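Local coordinates for calmodulin, putative (Toxoplasma gondii, PDB 6TJ6), which probably binds calcium ions through its EF-hands, as expected for a calmodulin-like protein, at residues 13-18 and 28-33. Numbering follows the deposited sequence.
Sequences ALFDTD and LVLAIR
Phe15 lays one face of its ring flat against the turn of helix formed by Leu30 and Ala31, and that single aromatic side chain makes the whole contact from its side. Ala31 CA sits over the face, 4.0 Å from the ring centroid and 26° off the normal, a CH-pi contact made by the backbone carbon; Leu30 C and Ala31 N lie above the ring centre as well. Two side chains then bracket this backbone patch. Leu30 CB lies above the CD1-CE1 side of the ring, 3.5 Å from Phe15 CE1, the two side chains crossing at about a right angle, while the methyl of Ala31 reaches back to the root of the aromatic side chain, with Ala31 CB 3.9 Å from Phe15 CB. The ring comes right down onto the helix backbone, consistent with the small size of Ala31, and the CA atoms of Phe15 and Ala31 are 5.9 Å apart. At chi1 -77° the ring swings opposite the carbonyl carbon of Phe15, which turns it onto helix 26-34. Ile23 of the short strand 22-24 touches both Phe15 and Ala31, and Phe56 of helix 53-64 packs on Ala31 as well. A ring-bearing polar side chain on the chain of another protein meets the Phe15 ring edge-to-face. Immediately after Phe15 the helix ends: Asp16 leaves helical geometry, and its carboxylate is held by backbone N-H groups of the loop, OD1 by Asp20 N and OD2 by Gly21 N. Asp16, Asp18, Asp20 and Glu22 are calcium ligands in a structure of this protein, though no calcium is bound to this chain here. Phe15 thus joins the end of the entering helix to the exiting helix across the loop, the helix-loop-helix of an EF-hand.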
ATOM      1  N   ALA A  13      -4.591  -5.472  -0.444  1.00 49.52           N
ATOM      2  CA  ALA A  13      -3.694  -4.569  -1.165  1.00 48.41           C
ATOM      3  C   ALA A  13      -2.252  -5.067  -1.153  1.00 51.99           C
ATOM      4  O   ALA A  13      -1.518  -4.871  -2.129  1.00 54.98           O
ATOM      5  CB  ALA A  13      -3.774  -3.164  -0.572  1.00 48.80           C
ATOM      6  N   LEU A  14      -1.835  -5.725  -0.070  1.00 49.30           N
ATOM      7  CA  LEU A  14      -0.443  -6.137   0.072  1.00 51.94           C
ATOM      8  C   LEU A  14      -0.129  -7.400  -0.711  1.00 56.80           C
ATOM      9  O   LEU A  14       1.013  -7.575  -1.151  1.00 50.78           O
ATOM     10  CB  LEU A  14      -0.099  -6.350   1.547  1.00 51.80           C
ATOM     11  CG  LEU A  14      -0.045  -5.101   2.430  1.00 55.76           C
ATOM     12  CD1 LEU A  14       0.136  -5.476   3.894  1.00 56.55           C
ATOM     13  CD2 LEU A  14       1.056  -4.169   1.968  1.00 49.31           C
ATOM     14  N   PHE A  15      -1.102  -8.291  -0.894  1.00 53.59           N
ATOM     15  CA  PHE A  15      -0.832  -9.538  -1.597  1.00 58.56           C
ATOM     16  C   PHE A  15      -1.333  -9.547  -3.037  1.00 60.07           C
ATOM     17  O   PHE A  15      -1.201 -10.570  -3.719  1.00 52.32           O
ATOM     18  CB  PHE A  15      -1.410 -10.717  -0.815  1.00 56.04           C
ATOM     19  CG  PHE A  15      -0.572 -11.102   0.369  1.00 50.73           C
ATOM     20  CD1 PHE A  15       0.505 -11.957   0.217  1.00 53.86           C
ATOM     21  CD2 PHE A  15      -0.835 -10.582   1.623  1.00 52.72           C
ATOM     22  CE1 PHE A  15       1.292 -12.304   1.300  1.00 54.30           C
ATOM     23  CE2 PHE A  15      -0.052 -10.926   2.708  1.00 59.26           C
ATOM     24  CZ  PHE A  15       1.012 -11.789   2.546  1.00 55.96           C
ATOM     25  N   ASP A  16      -1.888  -8.433  -3.520  1.00 61.10           N
ATOM     26  CA  ASP A  16      -2.190  -8.251  -4.939  1.00 54.47           C
ATOM     27  C   ASP A  16      -0.897  -7.799  -5.619  1.00 55.52           C
ATOM     28  O   ASP A  16      -0.682  -6.621  -5.921  1.00 51.26           O
ATOM     29  CB  ASP A  16      -3.322  -7.243  -5.117  1.00 51.00           C
ATOM     30  CG  ASP A  16      -3.590  -6.906  -6.571  1.00 48.74           C
ATOM     31  OD1 ASP A  16      -3.201  -7.688  -7.463  1.00 47.26           O
ATOM     32  OD2 ASP A  16      -4.192  -5.836  -6.817  1.00 44.28           O
ATOM     33  N   THR A  17      -0.014  -8.771  -5.864  1.00 52.56           N
ATOM     34  CA  THR A  17       1.344  -8.448  -6.286  1.00 55.83           C
ATOM     35  C   THR A  17       1.398  -7.932  -7.721  1.00 54.83           C
ATOM     36  O   THR A  17       2.330  -7.199  -8.075  1.00 52.71           O
ATOM     37  CB  THR A  17       2.248  -9.675  -6.127  1.00 60.14           C
ATOM     38  OG1 THR A  17       1.691 -10.784  -6.839  1.00 64.54           O
ATOM     39  CG2 THR A  17       2.385 -10.036  -4.659  1.00 60.39           C
ATOM     40  N   ASP A  18       0.432  -8.303  -8.562  1.00 53.49           N
ATOM     41  CA  ASP A  18       0.354  -7.715  -9.895  1.00 49.02           C
ATOM     42  C   ASP A  18      -0.364  -6.373  -9.906  1.00 50.63           C
ATOM     43  O   ASP A  18      -0.326  -5.677 -10.926  1.00 47.54           O
ATOM     44  CB  ASP A  18      -0.351  -8.671 -10.861  1.00 50.78           C
ATOM     45  CG  ASP A  18       0.308 -10.034 -10.929  1.00 60.28           C
ATOM     46  OD1 ASP A  18      -0.259 -10.999 -10.376  1.00 71.36           O
ATOM     47  OD2 ASP A  18       1.399 -10.142 -11.528  1.00 66.19           O
ATOM     48  N   LEU A  28      -3.316 -15.866  -2.490  1.00 48.51           N
ATOM     49  CA  LEU A  28      -4.620 -15.948  -1.836  1.00 53.09           C
ATOM     50  C   LEU A  28      -4.485 -16.538  -0.442  1.00 59.38           C
ATOM     51  O   LEU A  28      -4.734 -15.854   0.561  1.00 50.31           O
ATOM     52  CB  LEU A  28      -5.591 -16.762  -2.695  1.00 52.80           C
ATOM     53  CG  LEU A  28      -7.058 -16.841  -2.255  1.00 49.15           C
ATOM     54  CD1 LEU A  28      -7.552 -15.518  -1.677  1.00 52.02           C
ATOM     55  CD2 LEU A  28      -7.941 -17.264  -3.419  1.00 49.68           C
ATOM     56  N   VAL A  29      -4.009 -17.784  -0.357  1.00 45.10           N
ATOM     57  CA  VAL A  29      -3.824 -18.411   0.950  1.00 44.15           C
ATOM     58  C   VAL A  29      -2.965 -17.524   1.836  1.00 41.80           C
ATOM     59  O   VAL A  29      -3.313 -17.250   2.994  1.00 49.87           O
ATOM     60  CB  VAL A  29      -3.220 -19.819   0.794  1.00 55.07           C
ATOM     61  CG1 VAL A  29      -2.875 -20.398   2.154  1.00 60.12           C
ATOM     62  CG2 VAL A  29      -4.189 -20.726   0.057  1.00 51.82           C
ATOM     63  N   LEU A  30      -1.868 -17.002   1.282  1.00 46.75           N
ATOM     64  CA  LEU A  30      -0.994 -16.126   2.054  1.00 44.85           C
ATOM     65  C   LEU A  30      -1.774 -14.953   2.628  1.00 46.84           C
ATOM     66  O   LEU A  30      -1.746 -14.712   3.843  1.00 55.16           O
ATOM     67  CB  LEU A  30       0.170 -15.646   1.182  1.00 52.30           C
ATOM     68  CG  LEU A  30       1.450 -16.483   1.273  1.00 56.57           C
ATOM     69  CD1 LEU A  30       1.153 -17.978   1.328  1.00 58.21           C
ATOM     70  CD2 LEU A  30       2.370 -16.169   0.105  1.00 48.41           C
ATOM     71  N   ALA A  31      -2.527 -14.248   1.775  1.00 49.95           N
ATOM     72  CA  ALA A  31      -3.352 -13.149   2.264  1.00 50.79           C
ATOM     73  C   ALA A  31      -4.185 -13.600   3.454  1.00 47.21           C
ATOM     74  O   ALA A  31      -4.134 -12.990   4.531  1.00 47.36           O
ATOM     75  CB  ALA A  31      -4.249 -12.619   1.144  1.00 45.15           C
ATOM     76  N   ILE A  32      -4.892 -14.722   3.300  1.00 47.09           N
ATOM     77  CA  ILE A  32      -5.720 -15.222   4.390  1.00 50.78           C
ATOM     78  C   ILE A  32      -4.864 -15.452   5.627  1.00 52.04           C
ATOM     79  O   ILE A  32      -5.145 -14.917   6.710  1.00 44.82           O
ATOM     80  CB  ILE A  32      -6.462 -16.499   3.958  1.00 56.75           C
ATOM     81  CG1 ILE A  32      -7.407 -16.180   2.798  1.00 50.39           C
ATOM     82  CG2 ILE A  32      -7.230 -17.093   5.123  1.00 51.59           C
ATOM     83  CD1 ILE A  32      -8.041 -17.400   2.156  1.00 50.68           C
ATOM     84  N   ARG A  33      -3.763 -16.194   5.469  1.00 43.88           N
ATOM     85  CA  ARG A  33      -2.930 -16.491   6.626  1.00 48.68           C
ATOM     86  C   ARG A  33      -2.324 -15.229   7.213  1.00 51.57           C
ATOM     87  O   ARG A  33      -2.058 -15.175   8.420  1.00 48.37           O
ATOM     88  CB  ARG A  33      -1.832 -17.490   6.249  1.00 52.40           C
ATOM     89  CG  ARG A  33      -2.358 -18.864   5.873  1.00 51.86           C
ATOM     90  CD  ARG A  33      -1.271 -19.930   5.955  1.00 53.62           C
ATOM     91  NE  ARG A  33      -1.816 -21.272   5.768  1.00 60.25           N
ATOM     92  CZ  ARG A  33      -1.438 -22.111   4.810  1.00 65.94           C
ATOM     93  NH1 ARG A  33      -0.492 -21.761   3.947  1.00 64.68           N
ATOM     94  NH2 ARG A  33      -2.002 -23.308   4.720  1.00 68.12           N
TER